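Aldehyde dehydrogenase (Burkholderia vietnamiensis, PDB 5KF0) probably catalyses the oxidation of aldehydes to carboxylic acids with a nicotinamide dinucleotide cofactor, and binds NADPH. Local coordinates at residues Ala54-Met65 and Ala177-Lys185; Phe224-Leu232 and Leu245-Lys253. All blocks are in the same frame, centred on the assembly; numbering follows the deposited sequence.

Interaction 1 of 2, residues Ala54-Met65 and Ala177-Lys185; sequences AIGAAVDAVKPM and AAGCPFVLK. With NDP (NADPH dihydro-nicotinamide-adenine-dinucleotide phosphate), chain E.
V183 holds CG1 anti to its backbone N, which turns CG2 out to A54 CB at 4.1 Å. M65 is bent at chi2 and chi3 (-62° and -67°), which folds its thioether back, and CE comes to rest near the backbone of G179. These two residues bracket a helix-on-sheet contact of the Rossmann-like cofactor-binding domain of the aldehyde dehydrogenase fold. Helix 54-60 covers one face of the sheet edge that strand 182-185 helps to build; the short axes approach to 8.4 Å and run nearly antiparallel, at 150°. F182 points to the other face, where it packs on helix 164-178.

P181 is the central wedge. Its ring packs against the C-terminal end of helix 48-60, with CG 3.5 Å from A58 O and CB against the methyl of A58. A61 CB meets the same CG. V62 brings CG2 to P181 CG at 4.0 Å, its side chain crossing the ring at about a right angle. The M65 side chain slides past the P181 ring, the two running in opposite directions, with M65 CG meeting P181 CG. The small A54 and A58 let the helix lie close to V183 and P181.

No direct hydrogen bond joins the segments; one water bridges them. This water donates to both V62 O and G179 O, at 2.8 Å each. G179, with positive phi, is the C-prime residue of the Schellman motif that ends helix 164-178, and its carbonyl O also lies 3.3 Å from M65 CB.

At the far end of the strand K185 leaves the helix behind and bends toward NADPH. Its ammonium, which also bonds A216 O, donates to the ribose oxygen O3B and the phosphate oxygen O2X, and K185 NZ reaches the bridging O2B of the 2'-phosphate at 2.9 Å.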
loop_
_atom_site.group_PDB
_atom_site.type_symbol
_atom_site.label_atom_id
_atom_site.label_comp_id
_atom_site.label_asym_id
_atom_site.label_seq_id
_atom_site.Cartn_x
_atom_site.Cartn_y
_atom_site.Cartn_z
ATOM N N ALA A 54 -27.392 11.246 24.758
ATOM C CA ALA A 54 -26.642 10.288 23.956
ATOM C C ALA A 54 -25.304 10.865 23.522
ATOM O O ALA A 54 -24.289 10.152 23.510
ATOM C CB ALA A 54 -27.464 9.882 22.733
ATOM N N ILE A 55 -25.289 12.144 23.132
ATOM C CA ILE A 55 -24.038 12.773 22.708
ATOM C C ILE A 55 -23.069 12.869 23.882
ATOM O O ILE A 55 -21.868 12.607 23.739
ATOM C CB ILE A 55 -24.309 14.159 22.090
ATOM C CG1 ILE A 55 -25.209 14.025 20.854
ATOM C CG2 ILE A 55 -22.984 14.861 21.720
ATOM C CD1 ILE A 55 -25.739 15.358 20.355
ATOM N N GLY A 56 -23.569 13.247 25.058
ATOM C CA GLY A 56 -22.695 13.324 26.220
ATOM C C GLY A 56 -22.118 11.971 26.586
ATOM O O GLY A 56 -20.943 11.860 26.954
ATOM N N ALA A 57 -22.929 10.919 26.469
ATOM C CA ALA A 57 -22.435 9.576 26.739
ATOM C C ALA A 57 -21.401 9.155 25.702
ATOM O O ALA A 57 -20.426 8.468 26.035
ATOM C CB ALA A 57 -23.599 8.584 26.775
ATOM N N ALA A 58 -21.594 9.561 24.443
ATOM C CA ALA A 58 -20.616 9.247 23.409
ATOM C C ALA A 58 -19.276 9.896 23.719
ATOM O O ALA A 58 -18.224 9.262 23.572
ATOM C CB ALA A 58 -21.133 9.701 22.037
ATOM N N VAL A 59 -19.299 11.158 24.166
ATOM C CA VAL A 59 -18.067 11.844 24.552
ATOM C C VAL A 59 -17.359 11.065 25.646
ATOM O O VAL A 59 -16.144 10.838 25.578
ATOM C CB VAL A 59 -18.361 13.296 24.982
ATOM C CG1 VAL A 59 -17.133 13.935 25.644
ATOM C CG2 VAL A 59 -18.790 14.133 23.781
ATOM N N ASP A 60 -18.111 10.609 26.650
ATOM C CA ASP A 60 -17.506 9.878 27.755
ATOM C C ASP A 60 -16.950 8.531 27.318
ATOM O O ASP A 60 -16.039 8.017 27.979
ATOM C CB ASP A 60 -18.518 9.690 28.887
ATOM C CG ASP A 60 -18.840 10.995 29.600
ATOM O OD1 ASP A 60 -18.052 11.958 29.450
ATOM O OD2 ASP A 60 -19.868 11.057 30.307
ATOM N N ALA A 61 -17.457 7.962 26.221
ATOM C CA ALA A 61 -16.996 6.673 25.714
ATOM C C ALA A 61 -15.794 6.771 24.782
ATOM O O ALA A 61 -15.297 5.732 24.341
ATOM C CB ALA A 61 -18.135 5.953 24.977
ATOM N N VAL A 62 -15.321 7.978 24.457
ATOM C CA VAL A 62 -14.249 8.126 23.469
ATOM C C VAL A 62 -12.989 7.379 23.903
ATOM O O VAL A 62 -12.422 6.586 23.141
ATOM C CB VAL A 62 -13.970 9.616 23.211
ATOM C CG1 VAL A 62 -12.652 9.785 22.457
ATOM C CG2 VAL A 62 -15.128 10.204 22.409
ATOM N N LYS A 63 -12.519 7.626 25.127
ATOM C CA LYS A 63 -11.277 6.978 25.550
ATOM C C LYS A 63 -11.462 5.471 25.712
ATOM O O LYS A 63 -10.627 4.710 25.189
ATOM C CB LYS A 63 -10.740 7.651 26.819
ATOM C CG LYS A 63 -9.399 7.104 27.288
ATOM C CD LYS A 63 -8.774 8.045 28.320
ATOM C CE LYS A 63 -7.990 7.288 29.380
ATOM N NZ LYS A 63 -6.746 6.691 28.830
ATOM N N PRO A 64 -12.521 4.970 26.357
ATOM C CA PRO A 64 -12.687 3.508 26.428
ATOM C C PRO A 64 -12.767 2.833 25.064
ATOM O O PRO A 64 -12.201 1.746 24.877
ATOM C CB PRO A 64 -13.994 3.355 27.217
ATOM C CG PRO A 64 -14.058 4.580 28.061
ATOM C CD PRO A 64 -13.495 5.673 27.219
ATOM N N MET A 65 -13.453 3.451 24.101
ATOM C CA MET A 65 -13.514 2.883 22.756
ATOM C C MET A 65 -12.146 2.900 22.091
ATOM O O MET A 65 -11.759 1.932 21.429
ATOM C CB MET A 65 -14.530 3.648 21.902
ATOM C CG MET A 65 -15.966 3.288 22.197
ATOM S SD MET A 65 -16.300 1.542 21.843
ATOM C CE MET A 65 -16.129 1.497 20.072
ATOM N N ALA A 177 -15.259 -0.890 13.936
ATOM C CA ALA A 177 -13.913 -1.288 13.540
ATOM C C ALA A 177 -12.903 -0.203 13.875
ATOM O O ALA A 177 -11.780 -0.500 14.311
ATOM C CB ALA A 177 -13.872 -1.588 12.038
ATOM N N ALA A 178 -13.281 1.061 13.668
ATOM C CA ALA A 178 -12.369 2.184 13.877
ATOM C C ALA A 178 -12.266 2.602 15.333
ATOM O O ALA A 178 -11.309 3.294 15.691
ATOM C CB ALA A 178 -12.815 3.396 13.056
ATOM N N GLY A 179 -13.224 2.217 16.170
ATOM C CA GLY A 179 -13.200 2.595 17.568
ATOM C C GLY A 179 -13.900 3.892 17.903
ATOM O O GLY A 179 -13.531 4.545 18.886
ATOM N N CYS A 180 -14.940 4.285 17.124
ATOM C CA CYS A 180 -15.684 5.529 17.341
ATOM C C CYS A 180 -16.999 5.255 18.039
ATOM O O CYS A 180 -17.781 4.420 17.554
ATOM C CB CYS A 180 -15.998 6.216 16.017
ATOM S SG CYS A 180 -14.606 6.875 15.136
ATOM N N PRO A 181 -17.310 5.957 19.128
ATOM C CA PRO A 181 -18.700 6.007 19.591
ATOM C C PRO A 181 -19.558 6.692 18.536
ATOM O O PRO A 181 -19.091 7.569 17.801
ATOM C CB PRO A 181 -18.623 6.853 20.872
ATOM C CG PRO A 181 -17.141 6.977 21.196
ATOM C CD PRO A 181 -16.455 6.899 19.864
ATOM N N PHE A 182 -20.830 6.297 18.463
ATOM C CA PHE A 182 -21.697 6.891 17.452
ATOM C C PHE A 182 -23.125 6.985 17.968
ATOM O O PHE A 182 -23.550 6.222 18.842
ATOM C CB PHE A 182 -21.673 6.092 16.136
ATOM C CG PHE A 182 -22.282 4.722 16.249
ATOM C CD1 PHE A 182 -23.653 4.540 16.063
ATOM C CD2 PHE A 182 -21.488 3.617 16.554
ATOM C CE1 PHE A 182 -24.227 3.277 16.175
ATOM C CE2 PHE A 182 -22.050 2.341 16.667
ATOM C CZ PHE A 182 -23.423 2.173 16.486
ATOM N N VAL A 183 -23.878 7.901 17.365
ATOM C CA VAL A 183 -25.312 8.035 17.582
ATOM C C VAL A 183 -25.960 7.947 16.208
ATOM O O VAL A 183 -25.665 8.770 15.335
ATOM C CB VAL A 183 -25.678 9.362 18.271
ATOM C CG1 VAL A 183 -27.188 9.406 18.562
ATOM C CG2 VAL A 183 -24.876 9.549 19.587
ATOM N N LEU A 184 -26.824 6.950 16.013
ATOM C CA LEU A 184 -27.477 6.697 14.732
ATOM C C LEU A 184 -28.938 7.118 14.807
ATOM O O LEU A 184 -29.657 6.715 15.727
ATOM C CB LEU A 184 -27.391 5.212 14.356
ATOM C CG LEU A 184 -28.254 4.752 13.163
ATOM C CD1 LEU A 184 -27.780 5.387 11.853
ATOM C CD2 LEU A 184 -28.271 3.218 13.043
ATOM N N LYS A 185 -29.365 7.933 13.848
ATOM C CA LYS A 185 -30.774 8.274 13.673
ATOM C C LYS A 185 -31.277 7.586 12.415
ATOM O O LYS A 185 -30.954 8.023 11.298
ATOM C CB LYS A 185 -30.976 9.787 13.560
ATOM C CG LYS A 185 -32.454 10.186 13.688
ATOM C CD LYS A 185 -32.764 11.522 13.001
ATOM C CE LYS A 185 -33.010 11.313 11.502
ATOM N NZ LYS A 185 -34.244 10.470 11.290
HETATM P PA NDP E . -34.414 11.777 3.081
HETATM O O1A NDP E . -33.390 12.789 2.689
HETATM O O2A NDP E . -35.844 12.301 2.940
HETATM O O5B NDP E . -34.204 11.254 4.568
HETATM C C5B NDP E . -32.960 10.573 4.864
HETATM C C4B NDP E . -32.689 10.679 6.341
HETATM O O4B NDP E . -32.390 12.053 6.678
HETATM C C3B NDP E . -33.860 10.272 7.245
HETATM O O3B NDP E . -33.373 9.667 8.440
HETATM C C2B NDP E . -34.488 11.628 7.568
HETATM O O2B NDP E . -35.249 11.663 8.793
HETATM C C1B NDP E . -33.221 12.444 7.750
HETATM N N9A NDP E . -33.419 13.887 7.687
HETATM C C8A NDP E . -34.102 14.619 6.753
HETATM N N7A NDP E . -34.043 15.916 6.946
HETATM C C5A NDP E . -33.269 16.043 8.088
HETATM C C6A NDP E . -32.821 17.164 8.815
HETATM N N6A NDP E . -33.130 18.429 8.504
HETATM N N1A NDP E . -32.044 16.939 9.899
HETATM C C2A NDP E . -31.749 15.681 10.233
HETATM N N3A NDP E . -32.117 14.546 9.631
HETATM C C4A NDP E . -32.880 14.800 8.559
HETATM O O3 NDP E . -34.225 10.479 2.186
HETATM P PN NDP E . -35.052 9.127 2.050
HETATM O O1N NDP E . -35.154 8.465 3.375
HETATM O O2N NDP E . -36.356 9.470 1.375
HETATM O O5D NDP E . -34.169 8.214 1.101
HETATM C C5D NDP E . -34.095 8.344 -0.328
HETATM C C4D NDP E . -32.883 9.170 -0.682
HETATM O O4D NDP E . -31.684 8.540 -0.157
HETATM C C3D NDP E . -32.681 9.298 -2.194
HETATM O O3D NDP E . -32.304 10.612 -2.590
HETATM C C2D NDP E . -31.581 8.272 -2.461
HETATM O O2D NDP E . -30.819 8.455 -3.648
HETATM C C1D NDP E . -30.738 8.419 -1.202
HETATM N N1N NDP E . -29.929 7.215 -1.048
HETATM C C2N NDP E . -28.555 7.262 -1.097
HETATM C C3N NDP E . -27.790 6.153 -1.121
HETATM C C7N NDP E . -26.304 6.209 -1.086
HETATM O O7N NDP E . -25.702 5.294 -0.507
HETATM N N7N NDP E . -25.676 7.191 -1.731
HETATM C C4N NDP E . -28.428 4.814 -1.217
HETATM C C5N NDP E . -29.865 4.873 -0.823
HETATM C C6N NDP E . -30.531 6.012 -0.825
HETATM P P2B NDP E . -36.839 11.259 8.817
HETATM O O1X NDP E . -37.190 10.703 7.489
HETATM O O2X NDP E . -36.931 10.329 9.991
HETATM O O3X NDP E . -37.596 12.533 9.128
HETATM O O HOH W 1 -12.835 6.875 20.352
#

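Interaction 2 of 2, residues Phe224-Leu232 and Leu245-Lys253; sequences FTTDERFRL and LKEKAGKKK. With NDP (NADPH dihydro-nicotinamide-adenine-dinucleotide phosphate), chain E.
K252 NZ is gripped by three carbonyl oxygens. Across the contact it donates to T225 O at 2.8 Å and D227 O at 2.9 Å, in both cases from above the carbonyl plane; within its own segment it meets A249 O in the carbonyl plane. CG stands between the backbone N and the carbonyl carbon (chi1 59°), and two further bends curl the chain inward, burying the ammonium among three backbone carbonyls. K252 CE lies 3.5 Å from F230 CB, so the methylenes are lined as well as the tip.

To one side of K252, T225 packs on the last turn of helix 239-248. Its OG1 faces L245 CD2 at 3.4 Å, the two side chains crossing at about a right angle, while CG2 lies against L245 O and the backbone of K248. On the other side the backbones draw together: K253 N donates to R231 O at 3.2 Å with an N-H...O angle of 144°, and L232 and K253 point the same way, L232 CD1 3.9 Å from K253 CG.

A second shell shapes the 227-230 turn, which offers the D227 carbonyl. D227 OD1 takes R229 N in an Asx turn and also R229 NE, while NH2 reaches OD2, a side-on, two-nitrogen salt bridge. The same NH2 pairs with D52 on helix 48-60. A water spans E228 OE1 and K251 NZ, and K251 also forms a salt bridge with D459 of the second subunit. K246 of that subunit donates to G250 O and K252 O of this chain, and the reverse pairs also form.

L245 CD2 approaches the adenine amino nitrogen N6A of NADPH at 3.8 Å. Strand 232-236, helix 239-248 and strand 253-257 form a beta-alpha-beta crossover between neighbouring parallel strands, the building unit of a Rossmann-like cofactor-binding domain.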
loop_
_atom_site.group_PDB
_atom_site.type_symbol
_atom_site.label_atom_id
_atom_site.label_comp_id
_atom_site.label_asym_id
_atom_site.label_seq_id
_atom_site.Cartn_x
_atom_site.Cartn_y
_atom_site.Cartn_z
ATOM N N PHE A 224 -28.214 16.369 15.544
ATOM C CA PHE A 224 -27.409 15.438 14.750
ATOM C C PHE A 224 -26.509 16.163 13.765
ATOM O O PHE A 224 -25.471 15.625 13.371
ATOM C CB PHE A 224 -28.303 14.450 14.001
ATOM C CG PHE A 224 -28.845 13.366 14.878
ATOM C CD1 PHE A 224 -28.099 12.219 15.111
ATOM C CD2 PHE A 224 -30.089 13.491 15.479
ATOM C CE1 PHE A 224 -28.582 11.214 15.931
ATOM C CE2 PHE A 224 -30.574 12.480 16.302
ATOM C CZ PHE A 224 -29.816 11.350 16.527
ATOM N N THR A 225 -26.890 17.364 13.347
ATOM C CA THR A 225 -26.062 18.151 12.442
ATOM C C THR A 225 -25.220 19.198 13.162
ATOM O O THR A 225 -24.038 19.383 12.824
ATOM C CB THR A 225 -26.947 18.828 11.392
ATOM O OG1 THR A 225 -27.557 17.821 10.566
ATOM C CG2 THR A 225 -26.142 19.799 10.510
ATOM N N THR A 226 -25.781 19.885 14.158
ATOM C CA THR A 226 -25.135 21.085 14.687
ATOM C C THR A 226 -24.333 20.874 15.970
ATOM O O THR A 226 -23.499 21.726 16.288
ATOM C CB THR A 226 -26.174 22.196 14.938
ATOM O OG1 THR A 226 -27.085 21.801 15.977
ATOM C CG2 THR A 226 -26.965 22.491 13.662
ATOM N N ASP A 227 -24.552 19.803 16.733
ATOM C CA ASP A 227 -23.836 19.694 18.004
ATOM C C ASP A 227 -22.331 19.588 17.756
ATOM O O ASP A 227 -21.869 18.749 16.976
ATOM C CB ASP A 227 -24.331 18.491 18.812
ATOM C CG ASP A 227 -23.940 18.584 20.278
ATOM O OD1 ASP A 227 -22.734 18.453 20.576
ATOM O OD2 ASP A 227 -24.833 18.795 21.127
ATOM N N GLU A 228 -21.561 20.466 18.413
ATOM C CA GLU A 228 -20.130 20.513 18.137
ATOM C C GLU A 228 -19.354 19.370 18.774
ATOM O O GLU A 228 -18.163 19.219 18.478
ATOM C CB GLU A 228 -19.540 21.847 18.598
ATOM C CG GLU A 228 -19.426 21.987 20.099
ATOM C CD GLU A 228 -18.602 23.198 20.513
ATOM O OE1 GLU A 228 -18.165 23.963 19.621
ATOM O OE2 GLU A 228 -18.391 23.381 21.732
ATOM N N ARG A 229 -19.982 18.562 19.633
ATOM C CA ARG A 229 -19.280 17.415 20.200
ATOM C C ARG A 229 -19.132 16.276 19.201
ATOM O O ARG A 229 -18.256 15.416 19.380
ATOM C CB ARG A 229 -20.002 16.939 21.460
ATOM C CG ARG A 229 -19.906 17.955 22.596
ATOM C CD ARG A 229 -20.848 17.617 23.749
ATOM N NE ARG A 229 -22.248 17.713 23.337
ATOM C CZ ARG A 229 -23.277 17.380 24.107
ATOM N NH1 ARG A 229 -23.062 16.939 25.344
ATOM N NH2 ARG A 229 -24.520 17.491 23.644
ATOM N N PHE A 230 -19.970 16.248 18.162
ATOM C CA PHE A 230 -19.783 15.321 17.058
ATOM C C PHE A 230 -18.606 15.790 16.211
ATOM O O PHE A 230 -18.544 16.966 15.838
ATOM C CB PHE A 230 -21.034 15.271 16.179
ATOM C CG PHE A 230 -22.194 14.470 16.737
ATOM C CD1 PHE A 230 -22.051 13.135 17.083
ATOM C CD2 PHE A 230 -23.464 15.047 16.804
ATOM C CE1 PHE A 230 -23.146 12.395 17.526
ATOM C CE2 PHE A 230 -24.558 14.318 17.256
ATOM C CZ PHE A 230 -24.400 12.992 17.629
ATOM N N ARG A 231 -17.693 14.875 15.875
ATOM C CA ARG A 231 -16.544 15.215 15.037
ATOM C C ARG A 231 -16.748 14.856 13.571
ATOM O O ARG A 231 -15.970 15.310 12.720
ATOM C CB ARG A 231 -15.286 14.520 15.564
ATOM C CG ARG A 231 -15.078 14.697 17.068
ATOM C CD ARG A 231 -14.994 16.158 17.482
ATOM N NE ARG A 231 -13.664 16.718 17.254
ATOM C CZ ARG A 231 -12.673 16.682 18.144
ATOM N NH1 ARG A 231 -12.858 16.120 19.331
ATOM N NH2 ARG A 231 -11.492 17.208 17.847
ATOM N N LEU A 232 -17.783 14.079 13.264
ATOM C CA LEU A 232 -18.118 13.657 11.914
ATOM C C LEU A 232 -19.627 13.547 11.824
ATOM O O LEU A 232 -20.261 13.016 12.742
ATOM C CB LEU A 232 -17.482 12.305 11.568
ATOM C CG LEU A 232 -18.017 11.617 10.307
ATOM C CD1 LEU A 232 -17.616 12.396 9.051
ATOM C CD2 LEU A 232 -17.538 10.167 10.221
ATOM N N LEU A 245 -27.658 20.141 5.068
ATOM C CA LEU A 245 -27.043 19.813 6.353
ATOM C C LEU A 245 -25.563 20.179 6.362
ATOM O O LEU A 245 -25.048 20.648 7.383
ATOM C CB LEU A 245 -27.238 18.333 6.691
ATOM C CG LEU A 245 -28.699 17.919 6.911
ATOM C CD1 LEU A 245 -28.756 16.497 7.448
ATOM C CD2 LEU A 245 -29.413 18.883 7.862
ATOM N N LYS A 246 -24.871 20.010 5.226
ATOM C CA LYS A 246 -23.471 20.428 5.157
ATOM C C LYS A 246 -23.320 21.899 5.538
ATOM O O LYS A 246 -22.389 22.267 6.267
ATOM C CB LYS A 246 -22.910 20.173 3.751
ATOM C CG LYS A 246 -21.422 20.525 3.577
ATOM C CD LYS A 246 -20.952 20.193 2.154
ATOM C CE LYS A 246 -19.429 20.310 1.970
ATOM N NZ LYS A 246 -18.912 21.696 2.038
ATOM N N GLU A 247 -24.247 22.749 5.080
ATOM C CA GLU A 247 -24.169 24.180 5.381
ATOM C C GLU A 247 -24.327 24.472 6.867
ATOM O O GLU A 247 -23.867 25.518 7.339
ATOM C CB GLU A 247 -25.244 24.948 4.613
ATOM C CG GLU A 247 -25.123 24.883 3.106
ATOM C CD GLU A 247 -26.173 25.731 2.410
ATOM O OE1 GLU A 247 -27.271 25.913 2.983
ATOM O OE2 GLU A 247 -25.894 26.218 1.294
ATOM N N LYS A 248 -25.001 23.596 7.610
ATOM C CA LYS A 248 -25.299 23.826 9.018
ATOM C C LYS A 248 -24.376 23.056 9.955
ATOM O O LYS A 248 -24.522 23.165 11.178
ATOM C CB LYS A 248 -26.752 23.436 9.325
ATOM C CG LYS A 248 -27.816 24.250 8.615
ATOM C CD LYS A 248 -29.172 23.589 8.823
ATOM C CE LYS A 248 -30.311 24.580 8.712
ATOM N NZ LYS A 248 -30.394 25.442 9.927
ATOM N N ALA A 249 -23.441 22.278 9.414
ATOM C CA ALA A 249 -22.713 21.303 10.224
ATOM C C ALA A 249 -21.691 21.931 11.161
ATOM O O ALA A 249 -21.290 21.282 12.132
ATOM C CB ALA A 249 -21.998 20.305 9.314
ATOM N N GLY A 250 -21.249 23.157 10.898
ATOM C CA GLY A 250 -20.213 23.726 11.744
ATOM C C GLY A 250 -18.835 23.158 11.444
ATOM O O GLY A 250 -18.496 22.923 10.279
ATOM N N LYS A 251 -18.041 22.903 12.487
ATOM C CA LYS A 251 -16.643 22.515 12.292
ATOM C C LYS A 251 -16.448 21.059 11.884
ATOM O O LYS A 251 -15.395 20.725 11.315
ATOM C CB LYS A 251 -15.850 22.777 13.574
ATOM C CG LYS A 251 -15.845 24.236 14.013
ATOM C CD LYS A 251 -14.962 24.440 15.257
ATOM C CE LYS A 251 -14.937 25.903 15.699
ATOM N NZ LYS A 251 -14.365 26.048 17.076
ATOM N N LYS A 252 -17.410 20.190 12.175
ATOM C CA LYS A 252 -17.220 18.757 11.977
ATOM C C LYS A 252 -16.976 18.419 10.509
ATOM O O LYS A 252 -17.408 19.127 9.593
ATOM C CB LYS A 252 -18.444 17.984 12.482
ATOM C CG LYS A 252 -19.746 18.381 11.773
ATOM C CD LYS A 252 -20.982 17.605 12.262
ATOM C CE LYS A 252 -21.256 17.825 13.753
ATOM N NZ LYS A 252 -21.530 19.245 14.151
ATOM N N LYS A 253 -16.274 17.315 10.297
ATOM C CA LYS A 253 -16.182 16.719 8.971
ATOM C C LYS A 253 -17.556 16.241 8.512
ATOM O O LYS A 253 -18.379 15.798 9.319
ATOM C CB LYS A 253 -15.203 15.546 9.010
ATOM C CG LYS A 253 -14.973 14.878 7.667
ATOM C CD LYS A 253 -13.930 13.786 7.793
ATOM C CE LYS A 253 -13.642 13.130 6.450
ATOM N NZ LYS A 253 -13.124 14.101 5.444
HETATM P PA NDP E . -34.414 11.777 3.081
HETATM O O1A NDP E . -33.390 12.789 2.689
HETATM O O2A NDP E . -35.844 12.301 2.940
HETATM O O5B NDP E . -34.204 11.254 4.568
HETATM C C5B NDP E . -32.960 10.573 4.864
HETATM C C4B NDP E . -32.689 10.679 6.341
HETATM O O4B NDP E . -32.390 12.053 6.678
HETATM C C3B NDP E . -33.860 10.272 7.245
HETATM O O3B NDP E . -33.373 9.667 8.440
HETATM C C2B NDP E . -34.488 11.628 7.568
HETATM O O2B NDP E . -35.249 11.663 8.793
HETATM C C1B NDP E . -33.221 12.444 7.750
HETATM N N9A NDP E . -33.419 13.887 7.687
HETATM C C8A NDP E . -34.102 14.619 6.753
HETATM N N7A NDP E . -34.043 15.916 6.946
HETATM C C5A NDP E . -33.269 16.043 8.088
HETATM C C6A NDP E . -32.821 17.164 8.815
HETATM N N6A NDP E . -33.130 18.429 8.504
HETATM N N1A NDP E . -32.044 16.939 9.899
HETATM C C2A NDP E . -31.749 15.681 10.233
HETATM N N3A NDP E . -32.117 14.546 9.631
HETATM C C4A NDP E . -32.880 14.800 8.559
HETATM O O3 NDP E . -34.225 10.479 2.186
HETATM P PN NDP E . -35.052 9.127 2.050
HETATM O O1N NDP E . -35.154 8.465 3.375
HETATM O O2N NDP E . -36.356 9.470 1.375
HETATM O O5D NDP E . -34.169 8.214 1.101
HETATM C C5D NDP E . -34.095 8.344 -0.328
HETATM C C4D NDP E . -32.883 9.170 -0.682
HETATM O O4D NDP E . -31.684 8.540 -0.157
HETATM C C3D NDP E . -32.681 9.298 -2.194
HETATM O O3D NDP E . -32.304 10.612 -2.590
HETATM C C2D NDP E . -31.581 8.272 -2.461
HETATM O O2D NDP E . -30.819 8.455 -3.648
HETATM C C1D NDP E . -30.738 8.419 -1.202
HETATM N N1N NDP E . -29.929 7.215 -1.048
HETATM C C2N NDP E . -28.555 7.262 -1.097
HETATM C C3N NDP E . -27.790 6.153 -1.121
HETATM C C7N NDP E . -26.304 6.209 -1.086
HETATM O O7N NDP E . -25.702 5.294 -0.507
HETATM N N7N NDP E . -25.676 7.191 -1.731
HETATM C C4N NDP E . -28.428 4.814 -1.217
HETATM C C5N NDP E . -29.865 4.873 -0.823
HETATM C C6N NDP E . -30.531 6.012 -0.825
HETATM P P2B NDP E . -36.839 11.259 8.817
HETATM O O1X NDP E . -37.190 10.703 7.489
HETATM O O2X NDP E . -36.931 10.329 9.991
HETATM O O3X NDP E . -37.596 12.533 9.128
HETATM O O HOH W 2 -15.996 25.137 19.277
#

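After the first four short strands, helices 48-60 and 62-67 supply the first half of interaction 1, which closes a long loop of 111 residues when the chain returns in strand 182-185. Interaction 2 opens only afterwards and closes a short loop of 12 residues, so the two are in series, neither nested nor crossed. Their centres lie about 15 Å apart, yet they touch: I55 packs on R229 and F230, and F224 on V183 and K185. Interaction 1 ties the early helices to one side of the cofactor-binding sheet; interaction 2 ties the ends of helices 222-226 and 239-248 and their following loops together, up to the first residues of strands 232-236 and 253-257. Both reach NADPH.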